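Local coordinates for protein proline-tRNA synthetase class II aaRS (Ybak RNA binding domain plus tRNA synthetase) (Cryptosporidium parvum, PDB 5XIO) that probably attaches L-proline to tRNA(Pro) at the expense of ATP, acting as a class II aminoacyl-tRNA synthetase with a zinc-bearing C-terminal domain, at residues A428-D433 / T479-C484; N468-K473 / K489-F494. All coordinates share one frame; numbering follows the deposited sequence.

Contact 1: A428-D433 / T479-C484; sequences APWCED and TKCFFC. With ZN (zinc ion), chain D.
Phe482 and Pro429 meet through both backbone and side chain, next to a zinc ion that ties together the two segments 428-433 and 479-484. The backbone N of Phe482 donates to Pro429 O at 3.1 Å, approaching from above the carbonyl plane; the bond ties the end of strand 425-430 to a loop with no regular structure. The first torsion of Phe482 (chi1 79°) sets CG between its backbone N and carbonyl carbon, which turns one face of the ring to Ala428. Ala428 CB stands over that face, 3.9 Å from the centroid of the Phe482 ring, in a CH-pi contact. Pro429 also packs on the residues just before Phe482, its CG 3.7 Å from Lys480 O.

Cys481 is the third large contributor. With Cys481 SG anti to its backbone N (chi1 -171°), the sulfur binds zinc at 2.2 Å. The same Cys481 SG lies 3.4 Å from Trp430 CD1, at the edge of the indole. Cys431 SG coordinates the same ion at 2.2 Å, and Cys436 is the third cysteine of the site. Two weak hydrogen bonds, from Cys431 N and Cys484 N, also reach Cys481 SG; they probably temper the charge on a thiolate already bound to metal, a common feature of structural zinc-cysteine sites.

The zinc site lies in the C-terminal domain. Strand 425-430 runs into it beside strand 490-495, whose Phe494 meets the rings of both Trp430 and Phe482, while helix 434-446 begins just after Asp433 and brings Cys436 to the metal.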
loop_
_atom_site.group_PDB
_atom_site.type_symbol
_atom_site.label_atom_id
_atom_site.label_comp_id
_atom_site.label_asym_id
_atom_site.label_seq_id
_atom_site.Cartn_x
_atom_site.Cartn_y
_atom_site.Cartn_z
ATOM N N ALA A 428 8.346 32.107 24.189
ATOM C CA ALA A 428 8.094 32.811 25.426
ATOM C C ALA A 428 8.321 31.875 26.639
ATOM O O ALA A 428 8.024 30.687 26.569
ATOM C CB ALA A 428 6.680 33.377 25.417
ATOM N N PRO A 429 8.869 32.404 27.745
ATOM C CA PRO A 429 9.034 31.571 28.931
ATOM C C PRO A 429 7.633 31.327 29.529
ATOM O O PRO A 429 6.772 32.205 29.393
ATOM C CB PRO A 429 9.859 32.455 29.839
ATOM C CG PRO A 429 9.484 33.863 29.469
ATOM C CD PRO A 429 9.082 33.832 28.034
ATOM N N TRP A 430 7.395 30.155 30.109
ATOM C CA TRP A 430 6.046 29.702 30.387
ATOM C C TRP A 430 6.063 28.685 31.509
ATOM O O TRP A 430 7.005 27.930 31.682
ATOM C CB TRP A 430 5.451 29.053 29.146
ATOM C CG TRP A 430 3.975 28.717 29.278
ATOM C CD1 TRP A 430 3.032 29.507 29.800
ATOM C CD2 TRP A 430 3.308 27.495 28.905
ATOM N NE1 TRP A 430 1.829 28.868 29.810
ATOM C CE2 TRP A 430 1.973 27.631 29.261
ATOM C CE3 TRP A 430 3.714 26.321 28.305
ATOM C CZ2 TRP A 430 1.032 26.648 29.021
ATOM C CZ3 TRP A 430 2.767 25.352 28.045
ATOM C CH2 TRP A 430 1.459 25.503 28.431
ATOM N N CYS A 431 4.971 28.675 32.256
ATOM C CA CYS A 431 4.779 27.913 33.450
ATOM C C CYS A 431 4.190 26.515 33.103
ATOM O O CYS A 431 4.288 25.599 33.906
ATOM C CB CYS A 431 3.823 28.740 34.328
ATOM S SG CYS A 431 2.039 28.739 33.894
ATOM N N GLU A 432 3.562 26.368 31.925
ATOM C CA GLU A 432 3.088 25.050 31.402
ATOM C C GLU A 432 1.815 24.498 32.097
ATOM O O GLU A 432 1.311 23.438 31.718
ATOM C CB GLU A 432 4.177 23.934 31.379
ATOM C CG GLU A 432 5.371 24.173 30.470
ATOM C CD GLU A 432 6.649 23.317 30.742
ATOM O OE1 GLU A 432 6.624 22.231 31.394
ATOM O OE2 GLU A 432 7.707 23.731 30.208
ATOM N N ASP A 433 1.252 25.217 33.053
ATOM C CA ASP A 433 -0.052 24.838 33.565
ATOM C C ASP A 433 -1.186 24.888 32.504
ATOM O O ASP A 433 -1.293 25.786 31.676
ATOM C CB ASP A 433 -0.454 25.673 34.775
ATOM C CG ASP A 433 0.437 25.438 35.966
ATOM O OD1 ASP A 433 1.169 24.408 36.028
ATOM O OD2 ASP A 433 0.403 26.306 36.857
ATOM N N THR A 479 12.913 34.132 36.624
ATOM C CA THR A 479 12.174 34.359 35.385
ATOM C C THR A 479 10.673 33.978 35.487
ATOM O O THR A 479 10.325 32.862 35.884
ATOM C CB THR A 479 12.860 33.603 34.228
ATOM O OG1 THR A 479 14.199 34.077 34.077
ATOM C CG2 THR A 479 12.125 33.824 32.916
ATOM N N LYS A 480 9.798 34.910 35.109
ATOM C CA LYS A 480 8.336 34.706 35.217
ATOM C C LYS A 480 7.664 34.212 33.934
ATOM O O LYS A 480 8.104 34.560 32.840
ATOM C CB LYS A 480 7.626 35.989 35.648
ATOM C CG LYS A 480 7.483 36.143 37.153
ATOM C CD LYS A 480 6.793 37.473 37.493
ATOM C CE LYS A 480 7.427 38.138 38.720
ATOM N NZ LYS A 480 7.414 39.626 38.630
ATOM N N CYS A 481 6.598 33.406 34.100
ATOM C CA CYS A 481 5.632 33.167 33.006
ATOM C C CYS A 481 5.363 34.507 32.225
ATOM O O CYS A 481 5.325 35.581 32.772
ATOM C CB CYS A 481 4.331 32.477 33.538
ATOM S SG CYS A 481 3.146 31.875 32.275
ATOM N N PHE A 482 5.221 34.451 30.917
ATOM C CA PHE A 482 4.920 35.671 30.154
ATOM C C PHE A 482 3.484 36.149 30.328
ATOM O O PHE A 482 3.185 37.292 29.985
ATOM C CB PHE A 482 5.266 35.471 28.692
ATOM C CG PHE A 482 4.248 34.683 27.917
ATOM C CD1 PHE A 482 3.955 33.335 28.253
ATOM C CD2 PHE A 482 3.596 35.278 26.837
ATOM C CE1 PHE A 482 2.996 32.621 27.565
ATOM C CE2 PHE A 482 2.642 34.582 26.157
ATOM C CZ PHE A 482 2.334 33.256 26.519
ATOM N N PHE A 483 2.648 35.277 30.904
ATOM C CA PHE A 483 1.193 35.461 31.126
ATOM C C PHE A 483 0.741 35.306 32.639
ATOM O O PHE A 483 0.284 36.263 33.248
ATOM C CB PHE A 483 0.471 34.418 30.222
ATOM C CG PHE A 483 -1.001 34.636 30.100
ATOM C CD1 PHE A 483 -1.508 35.547 29.169
ATOM C CD2 PHE A 483 -1.876 33.967 30.914
ATOM C CE1 PHE A 483 -2.875 35.774 29.062
ATOM C CE2 PHE A 483 -3.236 34.189 30.819
ATOM C CZ PHE A 483 -3.745 35.096 29.885
ATOM N N CYS A 484 0.900 34.102 33.178
ATOM C CA CYS A 484 0.583 33.859 34.578
ATOM C C CYS A 484 1.610 34.573 35.468
ATOM O O CYS A 484 2.592 35.147 34.984
ATOM C CB CYS A 484 0.575 32.359 34.876
ATOM S SG CYS A 484 0.108 31.939 36.572
HETATM ZN ZN ZN D . 1.556 30.844 33.293
#

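Contact 2: N468-K473 / K489-F494; sequences NDQIFK and KKFTLF
Gln470 CG lies anti to its own carbonyl carbon (chi1 -75°) and the chain bends at chi2 (-74°), laying the terminal amide alongside the backbone of Phe491 in strand 490-495. The result is a bidentate side-chain-to-backbone hydrogen-bond pair on a beta strand, in which a side chain plays the part of a neighbouring strand. Phe491 N donates to Gln470 OE1 at 3.0 Å, and Gln470 NE2 donates to Phe491 O at 2.9 Å along a nearly straight path (N-H...O 171°), the acceptor lying close to the plane of the amide. Because both the N-H and the C=O of one residue are engaged, the amide's rotation is fixed. NE2 also bonds Pro467 O, at the end of strand 462-467, so Gln470 extends the pairing that this strand gives 490-495 further along, in the C-terminal domain of the synthetase.

The Phe491 side chain packs back against the same loop. Phe472 CB sits over one face of the Phe491 ring, 3.8 Å from that ring's centroid, and the edge of the Phe472 ring is directed at the face of the Phe491 ring in an edge-to-face pair. Phe472 itself goes on to a cation-pi contact with Arg409. Around the rim of Phe491 the loop supplies oxygens: Gln470 OE1 lies near the ring plane, 3.6 Å from Phe491 CD1, and Lys473 O approaches the ring edge, 3.6 Å from Phe491 CE1.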
loop_
_atom_site.group_PDB
_atom_site.type_symbol
_atom_site.label_atom_id
_atom_site.label_comp_id
_atom_site.label_asym_id
_atom_site.label_seq_id
_atom_site.Cartn_x
_atom_site.Cartn_y
_atom_site.Cartn_z
ATOM N N ASN A 468 12.669 20.728 22.153
ATOM C CA ASN A 468 13.782 19.904 22.698
ATOM C C ASN A 468 15.050 20.730 22.850
ATOM O O ASN A 468 15.784 20.550 23.809
ATOM C CB ASN A 468 14.140 18.733 21.754
ATOM C CG ASN A 468 13.148 17.578 21.776
ATOM O OD1 ASN A 468 12.141 17.543 22.517
ATOM N ND2 ASN A 468 13.456 16.589 20.953
ATOM N N ASP A 469 15.288 21.594 21.839
ATOM C CA ASP A 469 16.416 22.554 21.738
ATOM C C ASP A 469 16.086 24.005 22.236
ATOM O O ASP A 469 15.472 24.825 21.539
ATOM C CB ASP A 469 16.933 22.574 20.293
ATOM C CG ASP A 469 18.109 23.534 20.095
ATOM O OD1 ASP A 469 18.948 23.677 21.020
ATOM O OD2 ASP A 469 18.189 24.159 19.006
ATOM N N GLN A 470 16.571 24.289 23.446
ATOM C CA GLN A 470 16.303 25.519 24.209
ATOM C C GLN A 470 17.418 26.520 24.047
ATOM O O GLN A 470 18.384 26.498 24.838
ATOM C CB GLN A 470 16.217 25.195 25.721
ATOM C CG GLN A 470 14.941 24.501 26.153
ATOM C CD GLN A 470 13.718 25.428 26.191
ATOM O OE1 GLN A 470 13.757 26.587 26.692
ATOM N NE2 GLN A 470 12.619 24.913 25.665
ATOM N N ILE A 471 17.255 27.423 23.081
ATOM C CA ILE A 471 18.326 28.320 22.639
ATOM C C ILE A 471 18.404 29.586 23.537
ATOM O O ILE A 471 19.137 30.522 23.255
ATOM C CB ILE A 471 18.145 28.596 21.110
ATOM C CG1 ILE A 471 19.507 28.699 20.372
ATOM C CG2 ILE A 471 17.232 29.785 20.834
ATOM C CD1 ILE A 471 19.508 28.174 18.933
ATOM N N PHE A 472 17.674 29.561 24.651
ATOM C CA PHE A 472 17.399 30.722 25.489
ATOM C C PHE A 472 17.236 30.248 26.943
ATOM O O PHE A 472 16.614 29.213 27.204
ATOM C CB PHE A 472 16.094 31.390 25.067
ATOM C CG PHE A 472 16.162 32.224 23.811
ATOM C CD1 PHE A 472 17.192 33.118 23.581
ATOM C CD2 PHE A 472 15.084 32.201 22.891
ATOM C CE1 PHE A 472 17.190 33.938 22.434
ATOM C CE2 PHE A 472 15.086 33.021 21.740
ATOM C CZ PHE A 472 16.143 33.878 21.514
ATOM N N LYS A 473 17.781 31.021 27.887
ATOM C CA LYS A 473 18.059 30.530 29.258
ATOM C C LYS A 473 17.073 31.038 30.314
ATOM O O LYS A 473 16.627 32.172 30.256
ATOM C CB LYS A 473 19.483 30.932 29.688
ATOM C CG LYS A 473 20.549 30.868 28.598
ATOM C CD LYS A 473 20.728 29.461 28.040
ATOM C CE LYS A 473 21.658 28.631 28.913
ATOM N NZ LYS A 473 21.897 27.297 28.297
ATOM N N LYS A 489 9.008 27.371 33.638
ATOM C CA LYS A 489 9.767 26.122 33.598
ATOM C C LYS A 489 10.769 26.118 32.417
ATOM O O LYS A 489 11.889 25.606 32.535
ATOM C CB LYS A 489 8.840 24.904 33.558
ATOM C CG LYS A 489 7.936 24.693 34.786
ATOM C CD LYS A 489 8.591 24.033 36.008
ATOM N N LYS A 490 10.388 26.716 31.297
ATOM C CA LYS A 490 11.181 26.614 30.075
ATOM C C LYS A 490 10.607 27.563 29.074
ATOM O O LYS A 490 9.586 28.184 29.333
ATOM C CB LYS A 490 11.089 25.191 29.481
ATOM C CG LYS A 490 12.221 24.222 29.854
ATOM C CD LYS A 490 11.848 22.749 29.617
ATOM C CE LYS A 490 10.941 22.223 30.732
ATOM N NZ LYS A 490 10.123 21.016 30.412
ATOM N N PHE A 491 11.248 27.645 27.914
ATOM C CA PHE A 491 10.699 28.342 26.799
ATOM C C PHE A 491 9.802 27.462 25.965
ATOM O O PHE A 491 10.029 26.285 25.860
ATOM C CB PHE A 491 11.786 28.973 25.951
ATOM C CG PHE A 491 12.356 30.214 26.558
ATOM C CD1 PHE A 491 13.407 30.138 27.429
ATOM C CD2 PHE A 491 11.814 31.464 26.258
ATOM C CE1 PHE A 491 13.926 31.276 28.017
ATOM C CE2 PHE A 491 12.345 32.633 26.813
ATOM C CZ PHE A 491 13.394 32.531 27.712
ATOM N N THR A 492 8.771 28.072 25.361
ATOM C CA THR A 492 7.728 27.356 24.651
ATOM C C THR A 492 7.270 28.125 23.460
ATOM O O THR A 492 7.256 29.343 23.464
ATOM C CB THR A 492 6.574 27.077 25.608
ATOM O OG1 THR A 492 7.079 26.201 26.613
ATOM C CG2 THR A 492 5.407 26.398 24.926
ATOM N N LEU A 493 6.908 27.386 22.423
ATOM C CA LEU A 493 6.540 27.967 21.136
ATOM C C LEU A 493 5.038 27.996 21.066
ATOM O O LEU A 493 4.373 27.013 21.424
ATOM C CB LEU A 493 7.091 27.103 20.049
ATOM C CG LEU A 493 7.410 27.676 18.692
ATOM C CD1 LEU A 493 8.589 28.651 18.695
ATOM C CD2 LEU A 493 7.713 26.484 17.775
ATOM N N PHE A 494 4.513 29.156 20.666
ATOM C CA PHE A 494 3.106 29.420 20.636
ATOM C C PHE A 494 2.827 29.988 19.267
ATOM O O PHE A 494 3.713 30.599 18.649
ATOM C CB PHE A 494 2.702 30.502 21.652
ATOM C CG PHE A 494 2.709 30.058 23.098
ATOM C CD1 PHE A 494 1.569 29.526 23.682
ATOM C CD2 PHE A 494 3.846 30.219 23.901
ATOM C CE1 PHE A 494 1.574 29.121 25.007
ATOM C CE2 PHE A 494 3.848 29.825 25.222
ATOM C CZ PHE A 494 2.717 29.283 25.768
#

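Contacts 1 and 2 are centred 11 Å apart and share one piece of sheet, in which strands 425-430 and 490-495 run antiparallel as neighbours. Probable backbone hydrogen bonds join them: Trp430 O to Lys489 N at 2.9 Å and Ala428 O to Thr492 N at 3.0 Å. Phe491 of contact 2 also packs on contact 1, its CD2 lying 3.4 Å from Pro429 N. Both 468-473 and 479-484 come from the chain between strands 462-467 and 490-495, so that one excursion supplies the glutamine of contact 2 and then a zinc cysteine of contact 1. The side chain of Lys490 is about 12 Å from the zinc ion. Neither contact includes residues of the nucleotide or halofuginone pockets.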